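Local coordinates for hypothetical protein (Legionella pneumophila subsp. pneumophila, PDB 4G2A) that is of unknown function but may bind nutrients, combining a strand-rich DUF4424 region with a helical YARHG domain, at residues 19-24 with 165-170; 34-39 with 235-240; 273-278 with 294-299. All blocks are in the same frame, centred on the assembly; numbering follows the deposited sequence.

Contact 1. Residues 19-24 with 165-170; sequences PHIKMV and ALWQDS
The indole of Trp167 meets three side chains at the start of strand 21-33. Its CZ3 lies 3.8 Å from both Pro19 CG and Ile21 CG2, while its pyrrole end receives Met23 (selenomethionine), whose CE sits 3.3 Å from Trp167 NE1. The Met-aromatic contact is oblique. Ile21 O approaches the rim of the same indole near its plane, 3.3 Å from Trp167 CE3, and accepts the single direct hydrogen bond of the contact, from Gln168 N at 3.1 Å. A water extends the link by accepting from Met23 N and donating to Gln168 O at 2.6 Å. The Gln168 amide crosses the His20 ring obliquely, planes 86° apart; His20 ND1 and Gln168 NE2, 2.9 Å apart, are too poorly angled to bond.

In the second shell, Trp167 NE1 is bonded to Pro13 O, and Phe52 meets the indole ring. Gln168 is extended, with CG anti to its N (chi1 -164°), which carries OE1 to the hydroxyl of Thr55; His20 O is within bonding distance too, but the one proton serves one at a time. Apolar cover, backbone polar links and the Gln168-Thr55 bridge therefore hold the loop, while Lys22 NZ and Asp169 OD2, 4.5 Å apart, probably add little.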
loop_
_atom_site.group_PDB
_atom_site.type_symbol
_atom_site.label_atom_id
_atom_site.label_comp_id
_atom_site.label_asym_id
_atom_site.label_seq_id
_atom_site.Cartn_x
_atom_site.Cartn_y
_atom_site.Cartn_z
ATOM N N PRO A 19 19.561 -22.468 6.201
ATOM C CA PRO A 19 19.824 -23.496 5.191
ATOM C C PRO A 19 20.722 -23.020 4.054
ATOM O O PRO A 19 20.947 -21.819 3.871
ATOM C CB PRO A 19 18.420 -23.810 4.674
ATOM C CG PRO A 19 17.727 -22.502 4.712
ATOM C CD PRO A 19 18.314 -21.737 5.888
ATOM N N HIS A 20 21.195 -23.977 3.259
ATOM C CA HIS A 20 21.996 -23.680 2.088
ATOM C C HIS A 20 21.045 -23.631 0.879
ATOM O O HIS A 20 21.192 -24.378 -0.085
ATOM C CB HIS A 20 23.133 -24.697 1.957
ATOM C CG HIS A 20 24.179 -24.524 3.015
ATOM N ND1 HIS A 20 25.423 -24.000 2.719
ATOM C CD2 HIS A 20 24.106 -24.750 4.348
ATOM C CE1 HIS A 20 26.074 -23.950 3.869
ATOM N NE2 HIS A 20 25.316 -24.378 4.879
ATOM N N ILE A 21 20.028 -22.749 0.988
ATOM C CA ILE A 21 18.996 -22.488 -0.010
ATOM C C ILE A 21 19.083 -21.012 -0.384
ATOM O O ILE A 21 18.979 -20.155 0.501
ATOM C CB ILE A 21 17.558 -22.864 0.502
ATOM C CG1 ILE A 21 17.438 -24.312 1.082
ATOM C CG2 ILE A 21 16.467 -22.520 -0.542
ATOM C CD1 ILE A 21 17.468 -25.444 0.095
ATOM N N LYS A 22 19.264 -20.707 -1.687
ATOM C CA LYS A 22 19.345 -19.315 -2.135
ATOM C C LYS A 22 18.083 -18.923 -2.879
ATOM O O LYS A 22 17.479 -19.741 -3.567
ATOM C CB LYS A 22 20.624 -19.020 -2.953
ATOM C CG LYS A 22 20.800 -19.759 -4.265
ATOM C CD LYS A 22 22.142 -19.392 -4.916
ATOM C CE LYS A 22 22.293 -19.995 -6.297
ATOM N NZ LYS A 22 23.646 -19.763 -6.879
HETATM N N MSE A 23 17.651 -17.676 -2.678
HETATM C CA MSE A 23 16.483 -17.099 -3.336
HETATM C C MSE A 23 16.995 -16.492 -4.620
HETATM O O MSE A 23 17.840 -15.610 -4.557
HETATM C CB MSE A 23 15.814 -16.085 -2.410
HETATM C CG MSE A 23 14.366 -15.870 -2.737
HETATM SE SE MSE A 23 13.692 -14.364 -1.733
HETATM C CE MSE A 23 12.891 -15.270 -0.278
ATOM N N VAL A 24 16.617 -17.037 -5.781
ATOM C CA VAL A 24 17.221 -16.587 -7.026
ATOM C C VAL A 24 16.348 -15.593 -7.809
ATOM O O VAL A 24 16.890 -14.828 -8.602
ATOM C CB VAL A 24 17.699 -17.763 -7.914
ATOM C CG1 VAL A 24 18.913 -18.452 -7.294
ATOM C CG2 VAL A 24 16.588 -18.767 -8.158
ATOM N N ALA A 165 17.969 -11.572 3.636
ATOM C CA ALA A 165 19.302 -11.773 4.216
ATOM C C ALA A 165 19.379 -13.080 5.035
ATOM O O ALA A 165 20.471 -13.490 5.407
ATOM C CB ALA A 165 19.659 -10.590 5.110
ATOM N N LEU A 166 18.223 -13.709 5.347
ATOM C CA LEU A 166 18.198 -14.979 6.069
ATOM C C LEU A 166 18.526 -16.163 5.117
ATOM O O LEU A 166 18.894 -17.247 5.576
ATOM C CB LEU A 166 16.848 -15.198 6.758
ATOM C CG LEU A 166 16.534 -14.277 7.936
ATOM C CD1 LEU A 166 15.068 -14.274 8.230
ATOM C CD2 LEU A 166 17.369 -14.605 9.175
ATOM N N TRP A 167 18.377 -15.949 3.797
ATOM C CA TRP A 167 18.679 -16.955 2.791
ATOM C C TRP A 167 20.157 -16.865 2.411
ATOM O O TRP A 167 20.789 -15.820 2.616
ATOM C CB TRP A 167 17.763 -16.789 1.571
ATOM C CG TRP A 167 16.322 -17.025 1.898
ATOM C CD1 TRP A 167 15.361 -16.079 2.061
ATOM C CD2 TRP A 167 15.691 -18.289 2.161
ATOM N NE1 TRP A 167 14.157 -16.673 2.373
ATOM C CE2 TRP A 167 14.327 -18.028 2.432
ATOM C CE3 TRP A 167 16.136 -19.627 2.155
ATOM C CZ2 TRP A 167 13.411 -19.048 2.731
ATOM C CZ3 TRP A 167 15.230 -20.635 2.463
ATOM C CH2 TRP A 167 13.888 -20.342 2.758
ATOM N N GLN A 168 20.707 -17.976 1.882
ATOM C CA GLN A 168 22.106 -18.123 1.489
ATOM C C GLN A 168 22.511 -17.101 0.451
ATOM O O GLN A 168 21.758 -16.839 -0.486
ATOM C CB GLN A 168 22.384 -19.532 0.976
ATOM C CG GLN A 168 23.870 -19.851 0.924
ATOM C CD GLN A 168 24.128 -21.221 0.389
ATOM O OE1 GLN A 168 23.373 -21.750 -0.429
ATOM N NE2 GLN A 168 25.208 -21.828 0.854
ATOM N N ASP A 169 23.713 -16.519 0.646
ATOM C CA ASP A 169 24.350 -15.473 -0.168
ATOM C C ASP A 169 23.735 -14.117 0.159
ATOM O O ASP A 169 22.785 -14.031 0.951
ATOM C CB ASP A 169 24.306 -15.777 -1.687
ATOM C CG ASP A 169 25.022 -17.068 -2.081
ATOM O OD1 ASP A 169 26.093 -17.369 -1.485
ATOM O OD2 ASP A 169 24.517 -17.776 -2.983
ATOM N N SER A 170 24.326 -13.051 -0.389
ATOM C CA SER A 170 23.898 -11.673 -0.140
ATOM C C SER A 170 22.583 -11.336 -0.868
ATOM O O SER A 170 21.594 -10.920 -0.228
ATOM C CB SER A 170 24.998 -10.688 -0.549
ATOM O OG SER A 170 25.647 -11.047 -1.763
HETATM O O HOH W 1 19.500 -15.867 -1.399
#

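Contact 2. Residues 34-39 with 235-240; sequences NLNEPQ and TGISYV
Asn36 and Ile237 cross at about a right angle, the flat carboxamide of one laid against the first aliphatic branch of the other. Asn36 has CG anti to its backbone N (chi1 -153°), which swings OD1 onto the start of helix 236-250. There OD1 accepts a bond from Ile237 N at 2.9 Å; the N-H points at it with an angle of 166°, and the donor lies in the carbonyl plane on a lone pair. Ile237 CG1 packs against the carboxamide as a whole, 3.5 Å from Asn36 OD1 and 3.6 Å from Asn36 ND2, so apolar contact flanks the polar one.

A water supplies a second donor to Asn36 OD1, at 2.6 Å, and itself accepts from Ser238 N at 2.8 Å. The carboxamide oxygen thus serves two successive amides of the first helical turn, one directly and one through the water. Behind them Thr235 turns its methyl to the loop, CG2 reaching 3.8 Å from Leu35 O and 4.1 Å from Leu35 CB.

Thr235 holds the N-cap position, yet its side chain makes no direct capping bond, though Thr235 OG1 lies 2.5 Å from the same water; the direct acceptor comes from Asn36, remote in sequence. The arrangement is that of a helix N terminus whose amide is met by a side chain from a loop distant in sequence, here a type I turn, Asn34 to Glu37, between strands 21-33 and 43-54.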
loop_
_atom_site.group_PDB
_atom_site.type_symbol
_atom_site.label_atom_id
_atom_site.label_comp_id
_atom_site.label_asym_id
_atom_site.label_seq_id
_atom_site.Cartn_x
_atom_site.Cartn_y
_atom_site.Cartn_z
ATOM N N ASN A 34 -10.804 -0.681 -4.517
ATOM C CA ASN A 34 -11.582 0.289 -3.720
ATOM C C ASN A 34 -10.729 1.301 -2.932
ATOM O O ASN A 34 -11.169 1.737 -1.862
ATOM C CB ASN A 34 -12.493 -0.447 -2.710
ATOM C CG ASN A 34 -13.464 -1.428 -3.291
ATOM O OD1 ASN A 34 -14.117 -1.159 -4.291
ATOM N ND2 ASN A 34 -13.597 -2.586 -2.655
ATOM N N LEU A 35 -9.545 1.697 -3.449
ATOM C CA LEU A 35 -8.649 2.605 -2.720
ATOM C C LEU A 35 -9.152 4.046 -2.649
ATOM O O LEU A 35 -8.716 4.775 -1.764
ATOM C CB LEU A 35 -7.229 2.605 -3.318
ATOM C CG LEU A 35 -6.431 1.304 -3.262
ATOM C CD1 LEU A 35 -5.169 1.446 -4.045
ATOM C CD2 LEU A 35 -6.045 0.978 -1.864
ATOM N N ASN A 36 -10.059 4.455 -3.555
ATOM C CA ASN A 36 -10.612 5.808 -3.582
ATOM C C ASN A 36 -12.023 5.863 -2.981
ATOM O O ASN A 36 -12.751 6.837 -3.178
ATOM C CB ASN A 36 -10.615 6.357 -5.018
ATOM C CG ASN A 36 -10.530 7.863 -5.078
ATOM O OD1 ASN A 36 -9.794 8.499 -4.316
ATOM N ND2 ASN A 36 -11.279 8.469 -5.985
ATOM N N GLU A 37 -12.420 4.813 -2.267
ATOM C CA GLU A 37 -13.737 4.762 -1.621
ATOM C C GLU A 37 -13.632 5.480 -0.272
ATOM O O GLU A 37 -12.720 5.179 0.501
ATOM C CB GLU A 37 -14.235 3.306 -1.466
ATOM C CG GLU A 37 -14.539 2.618 -2.788
ATOM C CD GLU A 37 -15.819 3.030 -3.490
ATOM O OE1 GLU A 37 -16.829 3.285 -2.794
ATOM O OE2 GLU A 37 -15.831 3.030 -4.743
ATOM N N PRO A 38 -14.515 6.460 0.020
ATOM C CA PRO A 38 -14.386 7.205 1.290
ATOM C C PRO A 38 -14.665 6.353 2.553
ATOM O O PRO A 38 -14.295 6.765 3.654
ATOM C CB PRO A 38 -15.389 8.356 1.126
ATOM C CG PRO A 38 -16.382 7.873 0.126
ATOM C CD PRO A 38 -15.617 6.991 -0.815
ATOM N N GLN A 39 -15.280 5.164 2.389
ATOM C CA GLN A 39 -15.600 4.186 3.446
ATOM C C GLN A 39 -14.336 3.517 4.031
ATOM O O GLN A 39 -14.436 2.784 5.027
ATOM C CB GLN A 39 -16.521 3.068 2.902
ATOM C CG GLN A 39 -17.765 3.532 2.163
ATOM C CD GLN A 39 -17.579 3.448 0.673
ATOM O OE1 GLN A 39 -17.296 2.386 0.108
ATOM N NE2 GLN A 39 -17.782 4.558 -0.005
ATOM N N THR A 235 -4.313 9.149 -2.942
ATOM C CA THR A 235 -5.465 8.778 -3.756
ATOM C C THR A 235 -6.253 10.068 -3.938
ATOM O O THR A 235 -5.966 11.048 -3.243
ATOM C CB THR A 235 -6.264 7.663 -3.089
ATOM O OG1 THR A 235 -6.602 8.098 -1.780
ATOM C CG2 THR A 235 -5.522 6.339 -3.042
ATOM N N GLY A 236 -7.209 10.080 -4.862
ATOM C CA GLY A 236 -8.002 11.265 -5.186
ATOM C C GLY A 236 -8.694 11.961 -4.028
ATOM O O GLY A 236 -8.351 13.100 -3.691
ATOM N N ILE A 237 -9.680 11.289 -3.417
ATOM C CA ILE A 237 -10.489 11.834 -2.319
ATOM C C ILE A 237 -9.586 12.161 -1.111
ATOM O O ILE A 237 -9.758 13.224 -0.523
ATOM C CB ILE A 237 -11.658 10.864 -1.931
ATOM C CG1 ILE A 237 -12.496 10.404 -3.161
ATOM C CG2 ILE A 237 -12.513 11.415 -0.802
ATOM C CD1 ILE A 237 -13.899 10.872 -3.296
ATOM N N SER A 238 -8.627 11.266 -0.751
ATOM C CA SER A 238 -7.734 11.499 0.390
ATOM C C SER A 238 -6.867 12.752 0.189
ATOM O O SER A 238 -6.597 13.451 1.164
ATOM C CB SER A 238 -6.844 10.288 0.660
ATOM O OG SER A 238 -7.604 9.135 0.975
ATOM N N TYR A 239 -6.420 13.025 -1.055
ATOM C CA TYR A 239 -5.633 14.220 -1.325
ATOM C C TYR A 239 -6.475 15.471 -1.060
ATOM O O TYR A 239 -6.046 16.352 -0.318
ATOM C CB TYR A 239 -5.062 14.239 -2.756
ATOM C CG TYR A 239 -4.503 15.594 -3.118
ATOM C CD1 TYR A 239 -3.241 15.987 -2.683
ATOM C CD2 TYR A 239 -5.269 16.522 -3.817
ATOM C CE1 TYR A 239 -2.746 17.265 -2.955
ATOM C CE2 TYR A 239 -4.787 17.798 -4.092
ATOM C CZ TYR A 239 -3.520 18.162 -3.667
ATOM O OH TYR A 239 -3.043 19.418 -3.948
ATOM N N VAL A 240 -7.675 15.537 -1.653
ATOM C CA VAL A 240 -8.593 16.675 -1.517
ATOM C C VAL A 240 -9.036 16.855 -0.053
ATOM O O VAL A 240 -9.105 17.985 0.415
ATOM C CB VAL A 240 -9.793 16.541 -2.498
ATOM C CG1 VAL A 240 -10.805 17.682 -2.330
ATOM C CG2 VAL A 240 -9.296 16.496 -3.933
HETATM O O HOH W 2 -9.049 8.708 -1.782
#

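Contact 3. Residues 273-278 with 294-299; sequences IYAQYG and WWYVPN
Asn299 reaches across to the turn at the C-terminal end of helix 263-275, packing beside Tyr277 and Gly278. Its CB lies 3.4 Å from Tyr277 O and somewhat farther from Gly278 O. With CG anti to the backbone N (chi1 164°), the chain continues past the Tyr277 carbonyl to the amide tip. ND2 donates to Tyr277 O at 3.1 Å, the oxygen lying almost exactly in the amide plane and the donor nearly along the C=O axis (173°). The other branch, OD1, turns back to its own loop, where Asp301 N bonds it, so both ends of the amide are engaged and its rotation is fixed. The backbone adds a second link: Asn299 N donates to Gly278 O at 2.8 Å, on a lone pair in the carbonyl plane.

The receiving element is a type I beta turn from Ala275 to Gly278, inside the YARHG domain. Gly278 adopts a left-handed conformation (phi 84°), and its CA comes within 3.3 Å of Val297 O.

At the helical side of the turn, Ala275 CB touches two aromatic side chains, 3.8 Å from both Trp295 CZ3, at the indole edge, and Tyr296 CD1. Ala275 O lies at the edge of the Tyr296 ring, close to its plane, and Tyr296 OH is bonded to Arg279 O. A water accepts from Val297 N at 3.0 Å and sits 2.8 Å from Ala275 O.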
loop_
_atom_site.group_PDB
_atom_site.type_symbol
_atom_site.label_atom_id
_atom_site.label_comp_id
_atom_site.label_asym_id
_atom_site.label_seq_id
_atom_site.Cartn_x
_atom_site.Cartn_y
_atom_site.Cartn_z
ATOM N N ILE A 273 -14.548 21.231 -3.651
ATOM C CA ILE A 273 -15.378 20.538 -2.659
ATOM C C ILE A 273 -16.310 19.548 -3.383
ATOM O O ILE A 273 -16.503 18.434 -2.896
ATOM C CB ILE A 273 -16.158 21.547 -1.748
ATOM C CG1 ILE A 273 -15.184 22.397 -0.898
ATOM C CG2 ILE A 273 -17.159 20.831 -0.830
ATOM C CD1 ILE A 273 -15.778 23.646 -0.247
ATOM N N TYR A 274 -16.801 19.940 -4.582
ATOM C CA TYR A 274 -17.695 19.168 -5.444
ATOM C C TYR A 274 -16.931 18.288 -6.441
ATOM O O TYR A 274 -17.405 17.204 -6.764
ATOM C CB TYR A 274 -18.595 20.132 -6.239
ATOM C CG TYR A 274 -19.428 21.057 -5.386
ATOM C CD1 TYR A 274 -20.672 20.661 -4.908
ATOM C CD2 TYR A 274 -19.012 22.359 -5.126
ATOM C CE1 TYR A 274 -21.472 21.529 -4.174
ATOM C CE2 TYR A 274 -19.786 23.223 -4.349
ATOM C CZ TYR A 274 -21.018 22.802 -3.877
ATOM O OH TYR A 274 -21.816 23.635 -3.130
ATOM N N ALA A 275 -15.777 18.786 -6.963
ATOM C CA ALA A 275 -14.884 18.120 -7.939
ATOM C C ALA A 275 -14.293 16.847 -7.356
ATOM O O ALA A 275 -13.934 15.930 -8.093
ATOM C CB ALA A 275 -13.777 19.061 -8.355
ATOM N N GLN A 276 -14.221 16.810 -6.018
ATOM C CA GLN A 276 -13.821 15.719 -5.120
ATOM C C GLN A 276 -14.614 14.446 -5.466
ATOM O O GLN A 276 -14.065 13.355 -5.412
ATOM C CB GLN A 276 -14.154 16.175 -3.661
ATOM C CG GLN A 276 -13.648 15.282 -2.533
ATOM C CD GLN A 276 -14.284 15.538 -1.177
ATOM O OE1 GLN A 276 -14.259 14.673 -0.287
ATOM N NE2 GLN A 276 -14.884 16.706 -0.971
ATOM N N TYR A 277 -15.912 14.602 -5.819
ATOM C CA TYR A 277 -16.819 13.494 -6.128
ATOM C C TYR A 277 -17.083 13.337 -7.639
ATOM O O TYR A 277 -17.898 12.513 -8.056
ATOM C CB TYR A 277 -18.137 13.687 -5.353
ATOM C CG TYR A 277 -17.918 13.842 -3.860
ATOM C CD1 TYR A 277 -17.483 12.767 -3.084
ATOM C CD2 TYR A 277 -18.116 15.067 -3.227
ATOM C CE1 TYR A 277 -17.259 12.905 -1.718
ATOM C CE2 TYR A 277 -17.885 15.220 -1.864
ATOM C CZ TYR A 277 -17.474 14.129 -1.110
ATOM O OH TYR A 277 -17.252 14.236 0.240
ATOM N N GLY A 278 -16.387 14.120 -8.439
ATOM C CA GLY A 278 -16.484 14.043 -9.890
ATOM C C GLY A 278 -17.614 14.801 -10.546
ATOM O O GLY A 278 -18.100 14.372 -11.598
ATOM N N TRP A 294 -4.824 15.836 -11.506
ATOM C CA TRP A 294 -4.655 14.379 -11.521
ATOM C C TRP A 294 -5.766 13.640 -10.698
ATOM O O TRP A 294 -6.139 12.507 -11.023
ATOM C CB TRP A 294 -3.253 13.993 -10.988
ATOM C CG TRP A 294 -3.058 14.274 -9.518
ATOM C CD1 TRP A 294 -2.518 15.394 -8.963
ATOM C CD2 TRP A 294 -3.407 13.409 -8.421
ATOM N NE1 TRP A 294 -2.516 15.290 -7.589
ATOM C CE2 TRP A 294 -3.087 14.096 -7.228
ATOM C CE3 TRP A 294 -3.962 12.115 -8.331
ATOM C CZ2 TRP A 294 -3.299 13.533 -5.960
ATOM C CZ3 TRP A 294 -4.237 11.594 -7.081
ATOM C CH2 TRP A 294 -3.862 12.277 -5.911
ATOM N N TRP A 295 -6.236 14.255 -9.613
ATOM C CA TRP A 295 -7.209 13.630 -8.717
ATOM C C TRP A 295 -8.627 13.671 -9.251
ATOM O O TRP A 295 -9.463 12.856 -8.827
ATOM C CB TRP A 295 -7.168 14.277 -7.329
ATOM C CG TRP A 295 -7.096 15.769 -7.325
ATOM C CD1 TRP A 295 -5.974 16.534 -7.208
ATOM C CD2 TRP A 295 -8.202 16.679 -7.368
ATOM N NE1 TRP A 295 -6.307 17.868 -7.201
ATOM C CE2 TRP A 295 -7.674 17.986 -7.258
ATOM C CE3 TRP A 295 -9.603 16.515 -7.440
ATOM C CZ2 TRP A 295 -8.491 19.123 -7.219
ATOM C CZ3 TRP A 295 -10.411 17.644 -7.401
ATOM C CH2 TRP A 295 -9.855 18.928 -7.302
ATOM N N TYR A 296 -8.902 14.631 -10.161
ATOM C CA TYR A 296 -10.212 14.817 -10.742
ATOM C C TYR A 296 -10.475 13.832 -11.853
ATOM O O TYR A 296 -9.746 13.760 -12.851
ATOM C CB TYR A 296 -10.418 16.253 -11.232
ATOM C CG TYR A 296 -11.759 16.468 -11.900
ATOM C CD1 TYR A 296 -12.918 16.644 -11.145
ATOM C CD2 TYR A 296 -11.873 16.491 -13.287
ATOM C CE1 TYR A 296 -14.152 16.860 -11.756
ATOM C CE2 TYR A 296 -13.098 16.706 -13.907
ATOM C CZ TYR A 296 -14.234 16.893 -13.138
ATOM O OH TYR A 296 -15.440 17.095 -13.762
ATOM N N VAL A 297 -11.583 13.113 -11.675
ATOM C CA VAL A 297 -12.130 12.109 -12.579
ATOM C C VAL A 297 -13.626 12.426 -12.689
ATOM O O VAL A 297 -14.307 12.396 -11.663
ATOM C CB VAL A 297 -11.828 10.662 -12.055
ATOM C CG1 VAL A 297 -12.661 9.603 -12.771
ATOM C CG2 VAL A 297 -10.348 10.338 -12.174
ATOM N N PRO A 298 -14.155 12.810 -13.879
ATOM C CA PRO A 298 -15.598 13.091 -13.971
ATOM C C PRO A 298 -16.419 11.827 -13.688
ATOM O O PRO A 298 -16.093 10.747 -14.182
ATOM C CB PRO A 298 -15.779 13.592 -15.414
ATOM C CG PRO A 298 -14.409 13.901 -15.904
ATOM C CD PRO A 298 -13.510 12.940 -15.201
ATOM N N ASN A 299 -17.438 11.959 -12.827
ATOM C CA ASN A 299 -18.314 10.860 -12.442
ATOM C C ASN A 299 -19.736 11.160 -12.956
ATOM O O ASN A 299 -20.353 12.139 -12.517
ATOM C CB ASN A 299 -18.251 10.643 -10.928
ATOM C CG ASN A 299 -19.336 9.810 -10.312
ATOM O OD1 ASN A 299 -19.857 8.854 -10.903
ATOM N ND2 ASN A 299 -19.672 10.149 -9.072
HETATM O O HOH W 3 -12.920 13.440 -8.981
HETATM O O HOH W 4 -11.674 11.729 -6.986
#

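How the contacts relate
From the N terminus, the chain passes 19-24 and then 34-39 at either end of strand 21-33 before either contact closes. Residues 165-170 complete contact 1, closing a loop of 140 residues; 235-240 then complete contact 2 across 195, so the loops cross. Their centres are 40 Å apart, on opposite sides of the chain's centre: contact 1 ties the loop between strands 155-160 and 174-180 to the start of strand 21-33, contact 2 joins the strand-rich region to helix 236-250. Contact 3 follows in series, closing a loop of 15 residues around helix 284-291. It touches contact 2, with Ile237 CD1 3.3 Å from Gln276 O and Tyr239 stacked on Trp295, continuing the junction into the helical domain.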